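Local coordinates for protein arylmalonate decarboxylase (Bordetella bronchiseptica, PDB 3IXM) that catalyses the decarboxylation of 2-aryl-2-methylmalonates to 2-arylpropionates, taking up a proton and releasing carbon dioxide, at residues G116-A121 with D180-L185; L122-I127 with T146-L151; L170-F175 with E201-V206. The protein carries 1 engineered substitution. All blocks are in the same frame, centred on the assembly; numbering follows the deposited sequence.

Interactions 1 and 2 share strand 119-124, which lies between strands 183-187 and 144-150 of one parallel sheet; their centres are about 13 Å apart. They meet at Ser181 OG and Thr146 OG1, 2.6 Å apart and probably hydrogen-bonded. Interaction 3 joins helices 164-177 and 196-204, the elements before and after strand 183-187 in the chain, and lies about 11 Å, centre to centre, from interaction 1. There Ile184 CD1 comes within 3.6 Å of Leu204 CD1. Interaction 2 also touches helix 164-177, where Leu122 O lies 3.5 Å from Ala174 CB. The bound sulfate is met in interaction 2, through Tyr126 OH.

Interaction 1: residues G116-A121 with D180-L185; sequences GVRRVA and DSDGIL
Strands 119-121 and 183-185 run in the same direction with a marked twist, their short axes crossing at -50°, and pair Val120 with Gly183 and Ala121 with Ile184. Ala121 is gripped at both ends: its N donates to Gly183 O at 3.0 Å, and its O accepts from Leu185 N. Ahead of these bridges, Asp182 N donates to Arg119 O at 2.6 Å.

Asp182 then returns the grip through its carboxylate. OD2 accepts from Arg118 N at 2.9 Å on its anti lone pair, while Arg119 N reaches the same oxygen from above the carboxylate plane, 51° out of it. The last amide before the strand and the first within it are thus held by one oxygen, which would probably favour the charged form of Asp182. At the edge of the contact Arg119 crosses Asp180 at about a right angle. A bend at chi3 turns its guanidinium so that NH2 meets the anti lone pair of Asp180 OD2 at 2.7 Å, in the guanidinium plane and nearly straight (173°); NE adds a weak bond to the same oxygen.

Apolar groups fill the face of Val117 and Val120. Val117 CG1 reaches Asp182 CB at 3.8 Å, and its CG2 packs on the bare CA of Gly183 at 3.9 Å. Val120 CG2 lies against Leu185 CB; helix 104-114 touches Val117, Val120 and Leu185, and helix 128-140 touches the last two through Leu138. Beside Ile184, on the other face of the sheet, Ala121 CB presses on Ser181 OG at 3.4 Å; that hydroxyl is hydrogen-bonded to Thr146 OG1 and Ala178 O. Neighbouring parallel strands with helices over their faces are the core of an alpha/beta domain in the Asp/Glu racemase clan, to which arylmalonate decarboxylase belongs.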
loop_
_atom_site.group_PDB
_atom_site.type_symbol
_atom_site.label_atom_id
_atom_site.label_comp_id
_atom_site.label_asym_id
_atom_site.label_seq_id
_atom_site.Cartn_x
_atom_site.Cartn_y
_atom_site.Cartn_z
ATOM N N GLY A 116 -15.758 -2.103 -4.961
ATOM C CA GLY A 116 -16.488 -3.182 -5.633
ATOM C C GLY A 116 -15.692 -3.956 -6.675
ATOM O O GLY A 116 -16.266 -4.740 -7.438
ATOM N N VAL A 117 -14.368 -3.777 -6.674
ATOM C CA VAL A 117 -13.517 -4.342 -7.714
ATOM C C VAL A 117 -13.288 -5.826 -7.488
ATOM O O VAL A 117 -12.863 -6.214 -6.417
ATOM C CB VAL A 117 -12.153 -3.563 -7.770
ATOM C CG1 VAL A 117 -11.186 -4.160 -8.800
ATOM C CG2 VAL A 117 -12.416 -2.107 -8.107
ATOM N N ARG A 118 -13.549 -6.663 -8.486
ATOM C CA ARG A 118 -13.006 -8.025 -8.428
ATOM C C ARG A 118 -12.206 -8.517 -9.598
ATOM O O ARG A 118 -11.647 -9.605 -9.532
ATOM C CB ARG A 118 -14.065 -9.070 -8.168
ATOM C CG ARG A 118 -15.481 -8.691 -8.439
ATOM C CD ARG A 118 -16.300 -9.354 -7.362
ATOM N NE ARG A 118 -15.828 -10.716 -7.048
ATOM C CZ ARG A 118 -15.302 -11.103 -5.880
ATOM N NH1 ARG A 118 -15.162 -10.238 -4.875
ATOM N NH2 ARG A 118 -14.921 -12.365 -5.709
ATOM N N ARG A 119 -12.195 -7.751 -10.673
ATOM C CA ARG A 119 -11.330 -8.049 -11.806
ATOM C C ARG A 119 -10.335 -6.907 -11.878
ATOM O O ARG A 119 -10.682 -5.815 -12.293
ATOM C CB ARG A 119 -12.166 -8.179 -13.062
ATOM C CG ARG A 119 -13.143 -9.361 -12.994
ATOM C CD ARG A 119 -13.831 -9.589 -14.355
ATOM N NE ARG A 119 -12.863 -10.065 -15.321
ATOM C CZ ARG A 119 -12.487 -11.333 -15.430
ATOM N NH1 ARG A 119 -13.028 -12.265 -14.652
ATOM N NH2 ARG A 119 -11.570 -11.669 -16.325
ATOM N N VAL A 120 -9.105 -7.144 -11.413
ATOM C CA VAL A 120 -8.195 -6.020 -11.162
ATOM C C VAL A 120 -6.955 -6.033 -12.059
ATOM O O VAL A 120 -6.236 -7.042 -12.111
ATOM C CB VAL A 120 -7.795 -5.895 -9.632
ATOM C CG1 VAL A 120 -6.880 -7.067 -9.182
ATOM C CG2 VAL A 120 -7.094 -4.531 -9.375
ATOM N N ALA A 121 -6.734 -4.919 -12.774
ATOM C CA ALA A 121 -5.523 -4.724 -13.612
ATOM C C ALA A 121 -4.400 -4.148 -12.748
ATOM O O ALA A 121 -4.664 -3.334 -11.884
ATOM C CB ALA A 121 -5.823 -3.777 -14.794
ATOM N N ASP A 180 -11.321 -6.100 -19.638
ATOM C CA ASP A 180 -12.360 -6.739 -18.817
ATOM C C ASP A 180 -12.301 -6.324 -17.332
ATOM O O ASP A 180 -13.159 -6.717 -16.518
ATOM C CB ASP A 180 -12.223 -8.264 -18.924
ATOM C CG ASP A 180 -10.778 -8.756 -18.648
ATOM O OD1 ASP A 180 -9.817 -8.248 -19.274
ATOM O OD2 ASP A 180 -10.601 -9.665 -17.794
ATOM N N SER A 181 -11.297 -5.514 -16.992
ATOM C CA SER A 181 -10.993 -5.182 -15.592
ATOM C C SER A 181 -12.053 -4.248 -15.026
ATOM O O SER A 181 -12.574 -3.398 -15.751
ATOM C CB SER A 181 -9.634 -4.503 -15.507
ATOM O OG SER A 181 -8.628 -5.342 -16.010
ATOM N N ASP A 182 -12.375 -4.476 -13.751
ATOM C CA ASP A 182 -13.284 -3.697 -12.898
ATOM C C ASP A 182 -12.636 -2.449 -12.297
ATOM O O ASP A 182 -13.317 -1.573 -11.757
ATOM C CB ASP A 182 -13.605 -4.557 -11.653
ATOM C CG ASP A 182 -14.728 -5.498 -11.855
ATOM O OD1 ASP A 182 -15.440 -5.390 -12.884
ATOM O OD2 ASP A 182 -14.898 -6.367 -10.985
ATOM N N GLY A 183 -11.312 -2.420 -12.276
ATOM C CA GLY A 183 -10.587 -1.406 -11.507
ATOM C C GLY A 183 -9.122 -1.695 -11.614
ATOM O O GLY A 183 -8.721 -2.761 -12.108
ATOM N N ILE A 184 -8.318 -0.730 -11.177
ATOM C CA ILE A 184 -6.858 -0.769 -11.337
ATOM C C ILE A 184 -6.184 -0.641 -9.960
ATOM O O ILE A 184 -6.564 0.225 -9.165
ATOM C CB ILE A 184 -6.366 0.399 -12.280
ATOM C CG1 ILE A 184 -6.912 0.201 -13.722
ATOM C CG2 ILE A 184 -4.809 0.509 -12.274
ATOM C CD1 ILE A 184 -6.743 1.396 -14.595
ATOM N N LEU A 185 -5.205 -1.509 -9.695
ATOM C CA LEU A 185 -4.340 -1.347 -8.527
ATOM C C LEU A 185 -3.027 -0.757 -9.004
ATOM O O LEU A 185 -2.304 -1.416 -9.776
ATOM C CB LEU A 185 -4.062 -2.686 -7.866
ATOM C CG LEU A 185 -3.052 -2.733 -6.720
ATOM C CD1 LEU A 185 -3.549 -1.827 -5.637
ATOM C CD2 LEU A 185 -2.894 -4.193 -6.182
#

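Interaction 2: residues L122-I127 with T146-L151; sequences LATAYI and TGCRSL. With SO4 (sulfate ion), chain B.
Leu122 and Cys148 meet closely, CB to SG at 3.7 Å, at the start of an 18° parallel strand pairing in which Leu122 and Thr124 are each bonded through both N and O. Leu122 N donates to Gly147 O and Arg149 N to Leu122 O; the pattern repeats with Thr124 N on Arg149 O and Leu151 N on Thr124 O. On the same face as Leu122 and Cys148, Ser150 OG donates to Thr124 OG1 at 3.0 Å. Thr124 holds OG1 between its own N and carbonyl carbon (chi1 80°), where it can also accept from Tyr126 N at 3.2 Å, nearly straight (170°), closing an ST turn; Asn131 OD1 is a further hydrogen-bond partner of this hydroxyl. The strands are the two arms of a beta-alpha-beta crossover whose helix 128-140 packs on Leu122 through Leu134 and Leu138. Toward the solvent the contact thins out. Cys148 is exposed on strand 144-150, outermost in the sheet within this chain, and Arg149 leads away from strand 122-124, to pack on the side chain of Arg173. Beyond the Leu151 N bond, Ala125 CB and Leu151 CD1 touch lightly, 4.2 Å apart. The side chain of Tyr126 points away from strand 146-150: its OH, also hydrogen-bonded to Ser187 OG, donates at 2.5 Å to O1 of a sulfate, probably from the crystallisation liquor, that Thr75 N and Ser76 N also bind.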
loop_
_atom_site.group_PDB
_atom_site.type_symbol
_atom_site.label_atom_id
_atom_site.label_comp_id
_atom_site.label_asym_id
_atom_site.label_seq_id
_atom_site.Cartn_x
_atom_site.Cartn_y
_atom_site.Cartn_z
ATOM N N LEU A 122 -3.176 -4.636 -12.918
ATOM C CA LEU A 122 -2.069 -4.167 -12.083
ATOM C C LEU A 122 -1.204 -3.195 -12.855
ATOM O O LEU A 122 -0.869 -3.421 -14.013
ATOM C CB LEU A 122 -1.218 -5.336 -11.568
ATOM C CG LEU A 122 -2.003 -6.505 -10.969
ATOM C CD1 LEU A 122 -1.012 -7.500 -10.450
ATOM C CD2 LEU A 122 -2.851 -6.007 -9.850
ATOM N N ALA A 123 -0.848 -2.109 -12.190
ATOM C CA ALA A 123 0.100 -1.141 -12.724
ATOM C C ALA A 123 1.166 -0.968 -11.629
ATOM O O ALA A 123 0.884 -0.421 -10.597
ATOM C CB ALA A 123 -0.627 0.172 -13.019
ATOM N N THR A 124 2.369 -1.480 -11.833
ATOM C CA THR A 124 3.329 -1.483 -10.737
ATOM C C THR A 124 4.730 -0.991 -11.113
ATOM O O THR A 124 5.031 -0.731 -12.281
ATOM C CB THR A 124 3.514 -2.893 -10.146
ATOM O OG1 THR A 124 4.402 -3.605 -11.006
ATOM C CG2 THR A 124 2.141 -3.622 -9.963
ATOM N N ALA A 125 5.565 -0.839 -10.096
ATOM C CA ALA A 125 7.003 -0.568 -10.310
ATOM C C ALA A 125 7.833 -1.753 -9.809
ATOM O O ALA A 125 8.975 -1.579 -9.397
ATOM C CB ALA A 125 7.396 0.672 -9.560
ATOM N N TYR A 126 7.250 -2.952 -9.794
ATOM C CA TYR A 126 7.984 -4.115 -9.294
ATOM C C TYR A 126 8.670 -4.946 -10.396
ATOM O O TYR A 126 8.397 -4.803 -11.584
ATOM C CB TYR A 126 7.056 -5.047 -8.509
ATOM C CG TYR A 126 6.192 -4.423 -7.413
ATOM C CD1 TYR A 126 6.762 -3.637 -6.399
ATOM C CD2 TYR A 126 4.814 -4.664 -7.352
ATOM C CE1 TYR A 126 5.963 -3.070 -5.350
ATOM C CE2 TYR A 126 4.003 -4.105 -6.284
ATOM C CZ TYR A 126 4.602 -3.300 -5.308
ATOM O OH TYR A 126 3.863 -2.751 -4.250
ATOM N N ILE A 127 9.557 -5.844 -9.985
ATOM C CA ILE A 127 10.122 -6.824 -10.947
ATOM C C ILE A 127 9.135 -7.991 -11.132
ATOM O O ILE A 127 8.198 -8.156 -10.349
ATOM C CB ILE A 127 11.530 -7.301 -10.511
ATOM C CG1 ILE A 127 11.456 -8.061 -9.181
ATOM C CG2 ILE A 127 12.533 -6.106 -10.496
ATOM C CD1 ILE A 127 12.820 -8.780 -8.797
ATOM N N THR A 146 -6.146 -9.416 -13.729
ATOM C CA THR A 146 -6.410 -9.562 -15.165
ATOM C C THR A 146 -5.206 -9.258 -16.085
ATOM O O THR A 146 -5.267 -9.493 -17.301
ATOM C CB THR A 146 -7.536 -8.643 -15.560
ATOM O OG1 THR A 146 -7.157 -7.296 -15.247
ATOM C CG2 THR A 146 -8.834 -9.024 -14.788
ATOM N N GLY A 147 -4.122 -8.729 -15.509
ATOM C CA GLY A 147 -2.929 -8.431 -16.286
ATOM C C GLY A 147 -2.086 -7.453 -15.488
ATOM O O GLY A 147 -2.518 -6.985 -14.438
ATOM N N CYS A 148 -0.905 -7.132 -16.003
ATOM C CA CYS A 148 0.013 -6.246 -15.269
ATOM C C CYS A 148 0.891 -5.544 -16.285
ATOM O O CYS A 148 1.368 -6.159 -17.255
ATOM C CB CYS A 148 0.853 -7.034 -14.257
ATOM S SG CYS A 148 2.029 -6.040 -13.212
ATOM N N ARG A 149 1.074 -4.254 -16.065
ATOM C CA ARG A 149 2.087 -3.479 -16.766
ATOM C C ARG A 149 2.958 -2.787 -15.731
ATOM O O ARG A 149 2.436 -2.275 -14.725
ATOM C CB ARG A 149 1.423 -2.431 -17.634
ATOM C CG ARG A 149 2.437 -1.650 -18.538
ATOM C CD ARG A 149 2.860 -2.443 -19.754
ATOM N NE ARG A 149 3.533 -1.568 -20.732
ATOM C CZ ARG A 149 3.024 -1.187 -21.902
ATOM N NH1 ARG A 149 1.847 -1.619 -22.316
ATOM N NH2 ARG A 149 3.722 -0.374 -22.674
ATOM N N SER A 150 4.268 -2.798 -15.954
ATOM C CA SER A 150 5.217 -2.247 -14.963
ATOM C C SER A 150 6.104 -1.168 -15.536
ATOM O O SER A 150 6.414 -1.192 -16.720
ATOM C CB SER A 150 6.094 -3.368 -14.377
ATOM O OG SER A 150 5.251 -4.336 -13.811
ATOM N N LEU A 151 6.534 -0.239 -14.691
ATOM C CA LEU A 151 7.405 0.885 -15.120
ATOM C C LEU A 151 8.770 0.430 -15.610
ATOM O O LEU A 151 9.359 1.061 -16.503
ATOM C CB LEU A 151 7.617 1.878 -13.956
ATOM C CG LEU A 151 6.429 2.805 -13.653
ATOM C CD1 LEU A 151 6.791 3.693 -12.452
ATOM C CD2 LEU A 151 6.195 3.678 -14.861
HETATM S S SO4 B . 5.873 -1.157 -1.779
HETATM O O1 SO4 B . 4.968 -0.877 -2.921
HETATM O O2 SO4 B . 6.143 -2.587 -1.597
HETATM O O3 SO4 B . 7.152 -0.514 -2.080
HETATM O O4 SO4 B . 5.231 -0.619 -0.553
#

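Interaction 3: residues L170-F175 with E201-V206; sequences LCVRAF and ERRLGV
With CG swung opposite its own N (chi1 -173°), Phe175 sends its ring across to Leu204, whose CG lies opposite the carbonyl carbon (chi1 -61°) and whose nearly extended chain spreads two methyls against it. The side chains slide past each other in opposite directions. CD2 of Leu204 meets Phe175 CD1 obliquely at 3.7 Å, and its CD1 rests on Phe175 CB at the same distance. Farther round the ring, Val206 CG2 approaches Phe175 CE2 at 4.1 Å, also obliquely, from just beyond Gly205, whose positive phi ends helix 196-204. One turn back on helix 164-177, Val172 is the second point of contact. Its CG2 sits over the centre of one face of the Arg203 guanidinium, 4.0 Å above the plane, and lies 4.4 Å from Leu204 CD1. Ile184 of strand 183-187 touches both Phe175 and Leu204, so the two helices meet over the sheet. No hydrogen bond crosses between the segments: the helices are joined by dispersion and by burial of apolar surface, while the Arg203 guanidinium lends Val172 a flat face and its NH1 forms a long, weak ion pair with Asp169.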
loop_
_atom_site.group_PDB
_atom_site.type_symbol
_atom_site.label_atom_id
_atom_site.label_comp_id
_atom_site.label_asym_id
_atom_site.label_seq_id
_atom_site.Cartn_x
_atom_site.Cartn_y
_atom_site.Cartn_z
ATOM N N LEU A 170 0.928 4.667 -17.642
ATOM C CA LEU A 170 1.063 3.308 -17.117
ATOM C C LEU A 170 -0.317 2.631 -16.854
ATOM O O LEU A 170 -0.557 1.467 -17.230
ATOM C CB LEU A 170 1.932 3.316 -15.846
ATOM C CG LEU A 170 2.170 1.896 -15.306
ATOM C CD1 LEU A 170 3.217 1.184 -16.203
ATOM C CD2 LEU A 170 2.635 2.009 -13.880
ATOM N N CYS A 171 -1.215 3.339 -16.172
ATOM C CA CYS A 171 -2.525 2.755 -15.853
ATOM C C CYS A 171 -3.385 2.551 -17.111
ATOM O O CYS A 171 -4.150 1.569 -17.220
ATOM C CB CYS A 171 -3.269 3.621 -14.834
ATOM S SG CYS A 171 -2.525 3.667 -13.206
ATOM N N VAL A 172 -3.264 3.462 -18.064
ATOM C CA VAL A 172 -4.049 3.347 -19.291
ATOM C C VAL A 172 -3.579 2.121 -20.065
ATOM O O VAL A 172 -4.393 1.351 -20.555
ATOM C CB VAL A 172 -3.941 4.626 -20.138
ATOM C CG1 VAL A 172 -4.556 4.415 -21.541
ATOM C CG2 VAL A 172 -4.593 5.826 -19.372
ATOM N N ARG A 173 -2.263 1.959 -20.168
ATOM C CA ARG A 173 -1.650 0.758 -20.741
ATOM C C ARG A 173 -2.140 -0.536 -20.138
ATOM O O ARG A 173 -2.490 -1.488 -20.860
ATOM C CB ARG A 173 -0.153 0.791 -20.471
ATOM C CG ARG A 173 0.634 1.110 -21.638
ATOM C CD ARG A 173 0.465 2.495 -21.976
ATOM N NE ARG A 173 -0.661 2.818 -22.851
ATOM C CZ ARG A 173 -0.762 4.023 -23.404
ATOM N NH1 ARG A 173 0.211 4.907 -23.165
ATOM N NH2 ARG A 173 -1.790 4.351 -24.180
ATOM N N ALA A 174 -2.118 -0.594 -18.809
ATOM C CA ALA A 174 -2.510 -1.807 -18.085
ATOM C C ALA A 174 -3.975 -2.099 -18.361
ATOM O O ALA A 174 -4.391 -3.268 -18.507
ATOM C CB ALA A 174 -2.292 -1.618 -16.612
ATOM N N PHE A 175 -4.763 -1.032 -18.441
ATOM C CA PHE A 175 -6.178 -1.218 -18.712
ATOM C C PHE A 175 -6.474 -1.642 -20.160
ATOM O O PHE A 175 -7.308 -2.533 -20.375
ATOM C CB PHE A 175 -6.994 -0.011 -18.303
ATOM C CG PHE A 175 -8.482 -0.230 -18.416
ATOM C CD1 PHE A 175 -9.216 0.416 -19.410
ATOM C CD2 PHE A 175 -9.147 -1.059 -17.520
ATOM C CE1 PHE A 175 -10.625 0.211 -19.524
ATOM C CE2 PHE A 175 -10.554 -1.284 -17.617
ATOM C CZ PHE A 175 -11.285 -0.647 -18.621
ATOM N N GLU A 201 -9.054 7.804 -13.392
ATOM C CA GLU A 201 -10.480 7.482 -13.237
ATOM C C GLU A 201 -11.353 8.254 -14.253
ATOM O O GLU A 201 -12.345 7.723 -14.753
ATOM C CB GLU A 201 -10.935 7.762 -11.811
ATOM C CG GLU A 201 -10.412 6.725 -10.821
ATOM C CD GLU A 201 -10.910 6.937 -9.408
ATOM O OE1 GLU A 201 -11.411 8.045 -9.089
ATOM O OE2 GLU A 201 -10.787 5.983 -8.615
ATOM N N ARG A 202 -10.972 9.503 -14.515
ATOM C CA ARG A 202 -11.598 10.344 -15.534
ATOM C C ARG A 202 -11.409 9.765 -16.944
ATOM O O ARG A 202 -12.387 9.581 -17.696
ATOM C CB ARG A 202 -11.021 11.763 -15.455
ATOM C CG ARG A 202 -11.881 12.806 -16.155
ATOM C CD ARG A 202 -11.231 14.175 -16.157
ATOM N NE ARG A 202 -9.955 14.192 -16.870
ATOM C CZ ARG A 202 -9.804 14.133 -18.196
ATOM N NH1 ARG A 202 -10.858 14.052 -19.013
ATOM N NH2 ARG A 202 -8.576 14.158 -18.710
ATOM N N ARG A 203 -10.158 9.475 -17.291
ATOM C CA ARG A 203 -9.826 8.974 -18.618
ATOM C C ARG A 203 -10.410 7.589 -18.889
ATOM O O ARG A 203 -10.774 7.296 -20.031
ATOM C CB ARG A 203 -8.322 8.945 -18.824
ATOM C CG ARG A 203 -7.698 10.349 -18.911
ATOM C CD ARG A 203 -6.276 10.315 -19.441
ATOM N NE ARG A 203 -6.165 9.487 -20.645
ATOM C CZ ARG A 203 -5.038 9.291 -21.322
ATOM N NH1 ARG A 203 -3.917 9.849 -20.922
ATOM N NH2 ARG A 203 -5.033 8.519 -22.401
ATOM N N LEU A 204 -10.507 6.749 -17.852
ATOM C CA LEU A 204 -10.960 5.374 -18.044
ATOM C C LEU A 204 -12.343 5.009 -17.553
ATOM O O LEU A 204 -12.903 4.038 -18.040
ATOM C CB LEU A 204 -9.960 4.381 -17.464
ATOM C CG LEU A 204 -8.579 4.452 -18.111
ATOM C CD1 LEU A 204 -7.665 3.526 -17.322
ATOM C CD2 LEU A 204 -8.647 4.047 -19.597
ATOM N N GLY A 205 -12.882 5.749 -16.600
ATOM C CA GLY A 205 -14.194 5.428 -16.018
ATOM C C GLY A 205 -14.207 4.167 -15.178
ATOM O O GLY A 205 -15.209 3.418 -15.102
ATOM N N VAL A 206 -13.080 3.917 -14.525
ATOM C CA VAL A 206 -12.908 2.727 -13.739
ATOM C C VAL A 206 -12.091 3.172 -12.491
ATOM O O VAL A 206 -11.170 3.972 -12.639
ATOM C CB VAL A 206 -12.208 1.688 -14.647
ATOM C CG1 VAL A 206 -10.799 1.388 -14.233
ATOM C CG2 VAL A 206 -13.071 0.472 -14.957
#